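Local coordinates for Ycf54 protein (Thermosynechococcus elongatus, PDB 3HZE) that is of unknown function but probably assists the aerobic cyclase step of chlorophyll biosynthesis, as its relatives do in other oxygenic phototrophs, at residues Glu16-Glu21 and Leu81-Val86; Arg29-Gln34 and Ile38-Val43; Pro46-Leu49 and Gln53-Glu56. All blocks are in the same frame, centred on the assembly; numbering follows the deposited sequence.

Interaction 1. Residues Glu16-Glu21 and Leu81-Val86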
loop_
_atom_site.group_PDB
_atom_site.type_symbol
_atom_site.label_atom_id
_atom_site.label_comp_id
_atom_site.label_asym_id
_atom_site.label_seq_id
_atom_site.Cartn_x
_atom_site.Cartn_y
_atom_site.Cartn_z
ATOM N N GLU A 16 -7.455 10.441 8.805
ATOM C CA GLU A 16 -7.552 11.702 9.544
ATOM C C GLU A 16 -6.456 12.712 9.242
ATOM O O GLU A 16 -6.537 13.862 9.679
ATOM C CB GLU A 16 -7.583 11.435 11.058
ATOM C CG GLU A 16 -8.609 10.392 11.468
ATOM C CD GLU A 16 -8.838 10.337 12.970
ATOM O OE1 GLU A 16 -7.902 10.644 13.737
ATOM O OE2 GLU A 16 -9.962 9.972 13.379
ATOM N N GLU A 17 -5.430 12.294 8.507
ATOM C CA GLU A 17 -4.335 13.198 8.176
ATOM C C GLU A 17 -3.966 13.243 6.698
ATOM O O GLU A 17 -3.807 14.323 6.133
ATOM C CB GLU A 17 -3.077 12.845 8.978
ATOM C CG GLU A 17 -3.160 13.173 10.463
ATOM C CD GLU A 17 -1.838 12.949 11.175
ATOM O OE1 GLU A 17 -1.797 12.144 12.128
ATOM O OE2 GLU A 17 -0.834 13.574 10.778
ATOM N N GLU A 18 -3.832 12.078 6.077
ATOM C CA GLU A 18 -3.445 12.018 4.676
ATOM C C GLU A 18 -4.301 11.082 3.826
ATOM O O GLU A 18 -3.830 10.026 3.394
ATOM C CB GLU A 18 -1.979 11.587 4.563
ATOM C CG GLU A 18 -0.979 12.608 5.069
ATOM C CD GLU A 18 -0.941 13.853 4.214
ATOM O OE1 GLU A 18 -1.481 13.825 3.086
ATOM O OE2 GLU A 18 -0.361 14.860 4.666
ATOM N N PRO A 19 -5.570 11.446 3.585
ATOM C CA PRO A 19 -6.448 10.601 2.767
ATOM C C PRO A 19 -5.879 10.515 1.349
ATOM O O PRO A 19 -5.474 11.528 0.780
ATOM C CB PRO A 19 -7.794 11.334 2.835
ATOM C CG PRO A 19 -7.381 12.795 3.025
ATOM C CD PRO A 19 -6.279 12.652 4.055
ATOM N N LEU A 20 -5.839 9.311 0.781
ATOM C CA LEU A 20 -5.275 9.116 -0.559
ATOM C C LEU A 20 -6.303 8.908 -1.670
ATOM O O LEU A 20 -5.963 8.622 -2.815
ATOM C CB LEU A 20 -4.311 7.929 -0.529
ATOM C CG LEU A 20 -3.065 8.138 0.336
ATOM C CD1 LEU A 20 -2.230 6.861 0.368
ATOM C CD2 LEU A 20 -2.251 9.289 -0.234
ATOM N N GLU A 21 -7.564 9.039 -1.295
ATOM C CA GLU A 21 -8.706 8.883 -2.177
ATOM C C GLU A 21 -8.521 9.545 -3.545
ATOM O O GLU A 21 -8.604 8.888 -4.591
ATOM C CB GLU A 21 -9.898 9.514 -1.481
ATOM C CG GLU A 21 -11.210 8.882 -1.719
ATOM C CD GLU A 21 -12.300 9.627 -0.984
ATOM O OE1 GLU A 21 -12.182 9.797 0.253
ATOM O OE2 GLU A 21 -13.260 10.051 -1.653
ATOM N N LEU A 81 7.683 10.462 0.269
ATOM C CA LEU A 81 8.098 11.867 0.305
ATOM C C LEU A 81 6.928 12.753 0.727
ATOM O O LEU A 81 7.078 13.650 1.553
ATOM C CB LEU A 81 8.575 12.334 -1.075
ATOM C CG LEU A 81 10.009 12.084 -1.539
ATOM C CD1 LEU A 81 10.189 12.699 -2.934
ATOM C CD2 LEU A 81 10.994 12.710 -0.548
ATOM N N ARG A 82 5.762 12.494 0.145
ATOM C CA ARG A 82 4.565 13.268 0.451
ATOM C C ARG A 82 3.990 13.048 1.857
ATOM O O ARG A 82 3.687 14.015 2.556
ATOM C CB ARG A 82 3.471 12.972 -0.589
ATOM C CG ARG A 82 3.742 13.510 -2.001
ATOM C CD ARG A 82 3.386 14.993 -2.105
ATOM N NE ARG A 82 2.084 15.240 -1.498
ATOM C CZ ARG A 82 1.858 16.150 -0.558
ATOM N NH1 ARG A 82 2.851 16.918 -0.127
ATOM N NH2 ARG A 82 0.648 16.260 -0.016
ATOM N N LEU A 83 3.843 11.788 2.271
ATOM C CA LEU A 83 3.251 11.464 3.576
ATOM C C LEU A 83 4.195 11.477 4.777
ATOM O O LEU A 83 3.786 11.820 5.890
ATOM C CB LEU A 83 2.548 10.101 3.505
ATOM C CG LEU A 83 1.151 10.036 2.883
ATOM C CD1 LEU A 83 1.156 10.670 1.510
ATOM C CD2 LEU A 83 0.699 8.580 2.795
ATOM N N GLU A 84 5.441 11.076 4.544
ATOM C CA GLU A 84 6.487 11.040 5.563
ATOM C C GLU A 84 6.312 10.038 6.705
ATOM O O GLU A 84 7.148 9.159 6.899
ATOM C CB GLU A 84 6.707 12.446 6.156
ATOM C CG GLU A 84 7.798 12.489 7.226
ATOM C CD GLU A 84 8.154 13.899 7.686
ATOM O OE1 GLU A 84 8.982 14.015 8.613
ATOM O OE2 GLU A 84 7.618 14.884 7.129
ATOM N N TYR A 85 5.233 10.162 7.464
ATOM C CA TYR A 85 4.999 9.277 8.610
ATOM C C TYR A 85 4.394 7.924 8.253
ATOM O O TYR A 85 3.316 7.562 8.730
ATOM C CB TYR A 85 4.108 9.994 9.620
ATOM C CG TYR A 85 4.760 11.220 10.198
ATOM C CD1 TYR A 85 5.731 11.108 11.187
ATOM C CD2 TYR A 85 4.432 12.489 9.738
ATOM C CE1 TYR A 85 6.364 12.233 11.710
ATOM C CE2 TYR A 85 5.062 13.628 10.253
ATOM C CZ TYR A 85 6.025 13.489 11.237
ATOM O OH TYR A 85 6.659 14.596 11.755
ATOM N N VAL A 86 5.108 7.181 7.419
ATOM C CA VAL A 86 4.671 5.859 6.983
ATOM C C VAL A 86 5.902 4.977 6.875
ATOM O O VAL A 86 7.029 5.477 6.840
ATOM C CB VAL A 86 4.020 5.906 5.580
ATOM C CG1 VAL A 86 2.751 6.741 5.612
ATOM C CG2 VAL A 86 5.015 6.481 4.580
HETATM O O HOH W 1 0.344 17.012 2.891
#
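The first torsions of Glu18 (chi1 -68°) and Leu83 (chi1 -80°) both set CG opposite the residue's own carbonyl carbon, and with these settings the two side chains slide past one another in opposite senses. Glu18 presents its methylenes: Glu18 CB lies 3.9 Å from Leu83 CG, and Glu18 CG lies 4.0 Å from Leu83 CG. A further bend at chi2 (-67°) then carries the carboxylate on toward Arg82. The two charged groups do not bond directly, since Glu18 OE1 and Arg82 NH2 are 4.5 Å apart and the oxygen stands well out of the guanidinium plane, with no N-H aimed at it. A water makes the link instead, donating to Glu18 OE2 at 2.9 Å and accepting from Arg82 NH2 at 3.0 Å. At this range the opposite charges probably still attract, in addition to the water link.

Deeper in, Leu20 and Leu83 meet tip to tip, with Leu20 CD2 at 4.1 Å from Leu83 CD1 and Leu20 CD1 at 4.2 Å from Leu83 CD2. Just beyond, the chain leaves the helix at Glu84 with positive phi and makes an inverse gamma turn centred on Tyr85. The contact thus joins the connection between helices 13-16 and 21-34 to the end of helix 73-83, where Leu83 also packs on Leu14 of helix 13-16 and Ile7 of strand 3-10.

Interaction 2. Residues Arg29-Gln34 and Ile38-Val43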
loop_
_atom_site.group_PDB
_atom_site.type_symbol
_atom_site.label_atom_id
_atom_site.label_comp_id
_atom_site.label_asym_id
_atom_site.label_seq_id
_atom_site.Cartn_x
_atom_site.Cartn_y
_atom_site.Cartn_z
ATOM N N ARG A 29 -7.510 7.893 -13.367
ATOM C CA ARG A 29 -8.013 8.615 -14.535
ATOM C C ARG A 29 -6.877 8.863 -15.526
ATOM O O ARG A 29 -7.067 8.770 -16.744
ATOM C CB ARG A 29 -8.622 9.957 -14.124
ATOM C CG ARG A 29 -9.898 9.859 -13.291
ATOM C CD ARG A 29 -10.352 11.256 -12.842
ATOM N NE ARG A 29 -11.307 11.202 -11.736
ATOM C CZ ARG A 29 -11.305 12.045 -10.706
ATOM N NH1 ARG A 29 -10.397 13.007 -10.636
ATOM N NH2 ARG A 29 -12.208 11.927 -9.744
ATOM N N HIS A 30 -5.697 9.185 -15.002
ATOM C CA HIS A 30 -4.538 9.433 -15.852
ATOM C C HIS A 30 -4.127 8.159 -16.602
ATOM O O HIS A 30 -3.801 8.209 -17.789
ATOM C CB HIS A 30 -3.376 9.960 -15.004
ATOM C CG HIS A 30 -2.063 9.981 -15.722
ATOM N ND1 HIS A 30 -1.842 10.738 -16.852
ATOM C CD2 HIS A 30 -0.898 9.336 -15.468
ATOM C CE1 HIS A 30 -0.600 10.560 -17.265
ATOM N NE2 HIS A 30 -0.005 9.714 -16.442
ATOM N N TYR A 31 -4.136 7.022 -15.913
ATOM C CA TYR A 31 -3.774 5.744 -16.540
ATOM C C TYR A 31 -4.789 5.370 -17.615
ATOM O O TYR A 31 -4.426 4.846 -18.668
ATOM C CB TYR A 31 -3.714 4.618 -15.498
ATOM C CG TYR A 31 -2.364 4.441 -14.834
ATOM C CD1 TYR A 31 -1.687 5.525 -14.278
ATOM C CD2 TYR A 31 -1.775 3.181 -14.740
ATOM C CE1 TYR A 31 -0.461 5.360 -13.638
ATOM C CE2 TYR A 31 -0.538 3.003 -14.097
ATOM C CZ TYR A 31 0.109 4.098 -13.549
ATOM O OH TYR A 31 1.317 3.933 -12.895
ATOM N N ARG A 32 -6.061 5.618 -17.336
ATOM C CA ARG A 32 -7.107 5.314 -18.296
ATOM C C ARG A 32 -6.918 6.138 -19.565
ATOM O O ARG A 32 -7.019 5.609 -20.670
ATOM C CB ARG A 32 -8.484 5.593 -17.690
ATOM C CG ARG A 32 -9.127 4.398 -17.003
ATOM C CD ARG A 32 -8.252 3.813 -15.903
ATOM N NE ARG A 32 -8.880 2.659 -15.263
ATOM C CZ ARG A 32 -9.994 2.716 -14.538
ATOM N NH1 ARG A 32 -10.611 3.877 -14.354
ATOM N NH2 ARG A 32 -10.492 1.611 -13.993
ATOM N N GLU A 33 -6.624 7.425 -19.412
ATOM C CA GLU A 33 -6.436 8.281 -20.583
ATOM C C GLU A 33 -5.204 7.871 -21.383
ATOM O O GLU A 33 -5.140 8.107 -22.587
ATOM C CB GLU A 33 -6.329 9.759 -20.175
ATOM C CG GLU A 33 -5.041 10.154 -19.478
ATOM C CD GLU A 33 -5.037 11.613 -19.033
ATOM O OE1 GLU A 33 -6.006 12.031 -18.360
ATOM O OE2 GLU A 33 -4.061 12.333 -19.346
ATOM N N GLN A 34 -4.231 7.252 -20.719
ATOM C CA GLN A 34 -3.018 6.820 -21.406
ATOM C C GLN A 34 -3.100 5.361 -21.858
ATOM O O GLN A 34 -2.186 4.858 -22.512
ATOM C CB GLN A 34 -1.799 7.003 -20.499
ATOM C CG GLN A 34 -1.585 8.440 -20.057
ATOM C CD GLN A 34 -1.460 9.392 -21.232
ATOM O OE1 GLN A 34 -0.460 9.378 -21.952
ATOM N NE2 GLN A 34 -2.483 10.220 -21.438
ATOM N N ILE A 38 -3.480 -0.335 -14.636
ATOM C CA ILE A 38 -3.313 0.087 -13.242
ATOM C C ILE A 38 -2.304 -0.825 -12.551
ATOM O O ILE A 38 -2.457 -2.045 -12.577
ATOM C CB ILE A 38 -4.643 -0.002 -12.452
ATOM C CG1 ILE A 38 -5.710 0.886 -13.101
ATOM C CG2 ILE A 38 -4.416 0.411 -11.006
ATOM C CD1 ILE A 38 -5.302 2.320 -13.229
ATOM N N ASP A 39 -1.274 -0.241 -11.940
ATOM C CA ASP A 39 -0.272 -1.033 -11.234
ATOM C C ASP A 39 -0.040 -0.547 -9.806
ATOM O O ASP A 39 1.047 -0.700 -9.258
ATOM C CB ASP A 39 1.055 -1.030 -11.998
ATOM C CG ASP A 39 1.605 0.368 -12.200
ATOM O OD1 ASP A 39 0.968 1.335 -11.733
ATOM O OD2 ASP A 39 2.674 0.500 -12.825
ATOM N N PHE A 40 -1.066 0.063 -9.222
ATOM C CA PHE A 40 -0.999 0.551 -7.848
ATOM C C PHE A 40 -2.342 0.183 -7.235
ATOM O O PHE A 40 -3.376 0.284 -7.900
ATOM C CB PHE A 40 -0.786 2.068 -7.808
ATOM C CG PHE A 40 -1.742 2.841 -8.668
ATOM C CD1 PHE A 40 -1.538 2.947 -10.046
ATOM C CD2 PHE A 40 -2.857 3.458 -8.107
ATOM C CE1 PHE A 40 -2.438 3.659 -10.844
ATOM C CE2 PHE A 40 -3.756 4.167 -8.897
ATOM C CZ PHE A 40 -3.548 4.267 -10.262
ATOM N N TRP A 41 -2.324 -0.227 -5.968
ATOM C CA TRP A 41 -3.538 -0.686 -5.299
ATOM C C TRP A 41 -3.598 -0.414 -3.797
ATOM O O TRP A 41 -2.574 -0.453 -3.104
ATOM C CB TRP A 41 -3.669 -2.199 -5.483
ATOM C CG TRP A 41 -3.474 -2.675 -6.884
ATOM C CD1 TRP A 41 -4.420 -2.743 -7.855
ATOM C CD2 TRP A 41 -2.253 -3.160 -7.472
ATOM N NE1 TRP A 41 -3.875 -3.241 -9.014
ATOM C CE2 TRP A 41 -2.547 -3.507 -8.807
ATOM C CE3 TRP A 41 -0.946 -3.334 -6.998
ATOM C CZ2 TRP A 41 -1.578 -4.025 -9.682
ATOM C CZ3 TRP A 41 0.021 -3.847 -7.865
ATOM C CH2 TRP A 41 -0.304 -4.187 -9.194
ATOM N N LEU A 42 -4.819 -0.180 -3.311
ATOM C CA LEU A 42 -5.094 0.059 -1.895
ATOM C C LEU A 42 -5.342 -1.321 -1.282
ATOM O O LEU A 42 -6.208 -2.058 -1.748
ATOM C CB LEU A 42 -6.376 0.880 -1.739
ATOM C CG LEU A 42 -6.559 1.899 -0.611
ATOM C CD1 LEU A 42 -8.030 1.920 -0.251
ATOM C CD2 LEU A 42 -5.718 1.576 0.606
ATOM N N VAL A 43 -4.609 -1.659 -0.231
ATOM C CA VAL A 43 -4.786 -2.953 0.408
ATOM C C VAL A 43 -4.929 -2.799 1.918
ATOM O O VAL A 43 -3.936 -2.730 2.639
ATOM C CB VAL A 43 -3.586 -3.890 0.120
ATOM C CG1 VAL A 43 -3.879 -5.289 0.662
ATOM C CG2 VAL A 43 -3.310 -3.940 -1.391
HETATM O O HOH W 2 3.985 2.399 -14.035
#
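Tyr31 reaches from helix 21-34 to Ile38 and Asp39, just before strand 40-44, and to Phe40, its first residue. Helix and strand are consistent with the first beta-alpha-beta unit of a ferredoxin-like fold, a reading supported by the antiparallel strand order 2-3-1-4. Beginning at the root of the side chain, Tyr31 CB packs 3.6 Å from the terminal methyl CD1 of Ile38, which also touches Tyr31 CG. Arg32 adds a looser contact, its NE approaching that same methyl.

Further out, Tyr31 CD2 passes 3.8 Å from Ile38 CA, and Tyr31 CE2 comes 3.3 Å from Asp39 OD1. One face of the ring receives Phe40, whose CE1 stands 3.6 Å above the Tyr31 plane, over the ring centre. With the ring planes at 75° and the centroids 5.0 Å apart, this is a T-shaped pair: Phe40 supplies the edge and Tyr31 the face. Phe40 also makes a cation-pi contact with Arg27, which ties it a second time to helix 21-34.

The phenol oxygen ends the path. Tyr31 OH donates to Asp39 OD1 over 2.9 Å, arriving on the syn side and 21° out of the carboxylate plane. Asp39 can meet it because chi1 (59°) places CG between the backbone N and the carbonyl carbon. A water bridges the other carboxylate oxygen and the phenol, donating to Asp39 OD2 at 2.6 Å and, over a longer 3.3 Å, to Tyr31 OH.

Interaction 3. Residues Pro46-Leu49 and Gln53-Glu56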
loop_
_atom_site.group_PDB
_atom_site.type_symbol
_atom_site.label_atom_id
_atom_site.label_comp_id
_atom_site.label_asym_id
_atom_site.label_seq_id
_atom_site.Cartn_x
_atom_site.Cartn_y
_atom_site.Cartn_z
ATOM N N PRO A 46 -3.388 -5.629 5.090
ATOM C CA PRO A 46 -2.601 -6.479 4.191
ATOM C C PRO A 46 -2.167 -7.807 4.803
ATOM O O PRO A 46 -1.628 -7.848 5.905
ATOM C CB PRO A 46 -1.423 -5.581 3.809
ATOM C CG PRO A 46 -1.244 -4.732 5.009
ATOM C CD PRO A 46 -2.665 -4.376 5.376
ATOM N N ALA A 47 -2.419 -8.893 4.076
ATOM C CA ALA A 47 -2.065 -10.226 4.551
ATOM C C ALA A 47 -0.560 -10.412 4.707
ATOM O O ALA A 47 -0.113 -11.086 5.632
ATOM C CB ALA A 47 -2.621 -11.288 3.603
ATOM N N PHE A 48 0.223 -9.810 3.815
ATOM C CA PHE A 48 1.673 -9.971 3.887
ATOM C C PHE A 48 2.272 -9.528 5.220
ATOM O O PHE A 48 3.248 -10.106 5.695
ATOM C CB PHE A 48 2.357 -9.247 2.709
ATOM C CG PHE A 48 2.489 -7.746 2.876
ATOM C CD1 PHE A 48 3.507 -7.199 3.661
ATOM C CD2 PHE A 48 1.613 -6.879 2.219
ATOM C CE1 PHE A 48 3.650 -5.810 3.786
ATOM C CE2 PHE A 48 1.745 -5.487 2.339
ATOM C CZ PHE A 48 2.767 -4.952 3.123
ATOM N N LEU A 49 1.676 -8.511 5.829
ATOM C CA LEU A 49 2.172 -7.982 7.089
ATOM C C LEU A 49 2.196 -9.006 8.228
ATOM O O LEU A 49 2.849 -8.789 9.252
ATOM C CB LEU A 49 1.338 -6.770 7.495
ATOM C CG LEU A 49 1.736 -6.002 8.758
ATOM C CD1 LEU A 49 3.170 -5.490 8.636
ATOM C CD2 LEU A 49 0.754 -4.844 8.951
ATOM N N GLN A 53 8.825 -12.346 7.917
ATOM C CA GLN A 53 9.756 -11.339 7.415
ATOM C C GLN A 53 9.312 -9.887 7.618
ATOM O O GLN A 53 10.093 -8.958 7.403
ATOM C CB GLN A 53 10.057 -11.589 5.929
ATOM C CG GLN A 53 8.832 -11.799 5.045
ATOM C CD GLN A 53 8.506 -13.271 4.795
ATOM O OE1 GLN A 53 8.267 -14.042 5.727
ATOM N NE2 GLN A 53 8.493 -13.662 3.522
ATOM N N PHE A 54 8.072 -9.690 8.051
ATOM C CA PHE A 54 7.559 -8.339 8.260
ATOM C C PHE A 54 7.243 -8.069 9.729
ATOM O O PHE A 54 6.575 -7.091 10.055
ATOM C CB PHE A 54 6.307 -8.140 7.404
ATOM C CG PHE A 54 6.540 -8.377 5.936
ATOM C CD1 PHE A 54 7.246 -7.454 5.172
ATOM C CD2 PHE A 54 6.089 -9.539 5.325
ATOM C CE1 PHE A 54 7.501 -7.688 3.816
ATOM C CE2 PHE A 54 6.336 -9.785 3.969
ATOM C CZ PHE A 54 7.044 -8.857 3.216
ATOM N N ALA A 55 7.742 -8.934 10.607
ATOM C CA ALA A 55 7.505 -8.817 12.044
ATOM C C ALA A 55 7.836 -7.457 12.656
ATOM O O ALA A 55 7.118 -6.968 13.530
ATOM C CB ALA A 55 8.276 -9.913 12.781
ATOM N N GLU A 56 8.926 -6.848 12.207
ATOM C CA GLU A 56 9.343 -5.563 12.747
ATOM C C GLU A 56 8.370 -4.447 12.371
ATOM O O GLU A 56 7.960 -3.653 13.220
ATOM C CB GLU A 56 10.755 -5.230 12.251
ATOM C CG GLU A 56 11.567 -4.364 13.200
ATOM C CD GLU A 56 10.968 -2.988 13.397
ATOM O OE1 GLU A 56 10.848 -2.250 12.395
ATOM O OE2 GLU A 56 10.621 -2.646 14.548
#
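Phe54 meets Phe48 and Leu49 at the point where the chain turns from a short 3-10 segment into helix 55-60. Just ahead of it, Gln53 turns its side chain to another part of the protein, packing on Glu95, and leaves the contact to its successor.

At Phe54 the approach starts with CB, which is 4.0 Å from the carbonyl oxygen of Leu49 and 4.3 Å from Leu49 CD1. That methyl also touches the Phe54 carbonyl oxygen. Chi1 of -57° sets CG opposite the carbonyl carbon and directs the ring toward Phe48. Phe48 O stands tilted above the ring at CD2, a short 2.9 Å from Phe54 CD2, on the face that also receives Phe48 CD1.

Phe48 CD1 sits 3.7 Å above the Phe54 plane, over the ring centre, and its nearest ring atom is Phe54 CE2 at 3.8 Å. The centroids are 5.0 Å apart and the planes make 71°, so the stack is edge-to-face, with the edge belonging to Phe48.

Phe54 occupies the N-cap position but has no polar side-chain atom to cap the helix; its side chain serves the contact through ring and CB carbons. Ala55 and Glu56 then open the helix with their CB atoms directed away from residues 46-49.

All three touching residues are buried. Leu49 packs on Leu8, and Phe48 touches Ala67 and Ile69 of strand 65-70. The T-shaped pair belongs to an aromatic cluster in which Phe48 meets Tyr6 and Phe91 and Phe54 packs on Tyr6, rings carried by strands of the antiparallel sheet, consistent with a ferredoxin-like fold that has helix 55-60 added between strands 40-44 and 65-70.

The three contacts lie around one four-stranded sheet and do not touch one another, apart from the sequence junction between interactions 2 and 3. The centres of interactions 1 and 2 are about 18 Å apart, with nearest atoms about 6 Å apart; interactions 1 and 3 are about 20 Å apart by centres and about 10 Å by nearest atoms. Interactions 2 and 3 lie on opposite sides of the chain's centre, about 25 Å apart by centres, although their segments adjoin in sequence at the end of strand 40-44. Strand 3-10 relates two of them: in interaction 1 Leu83 reaches Ile7, and Val86 of the same segment reaches Ala9, while interaction 3 reaches Tyr6 and Leu8, consistent with opposite sheet faces. In sequence, residues 16-21 and 81-86 bracket both other contacts.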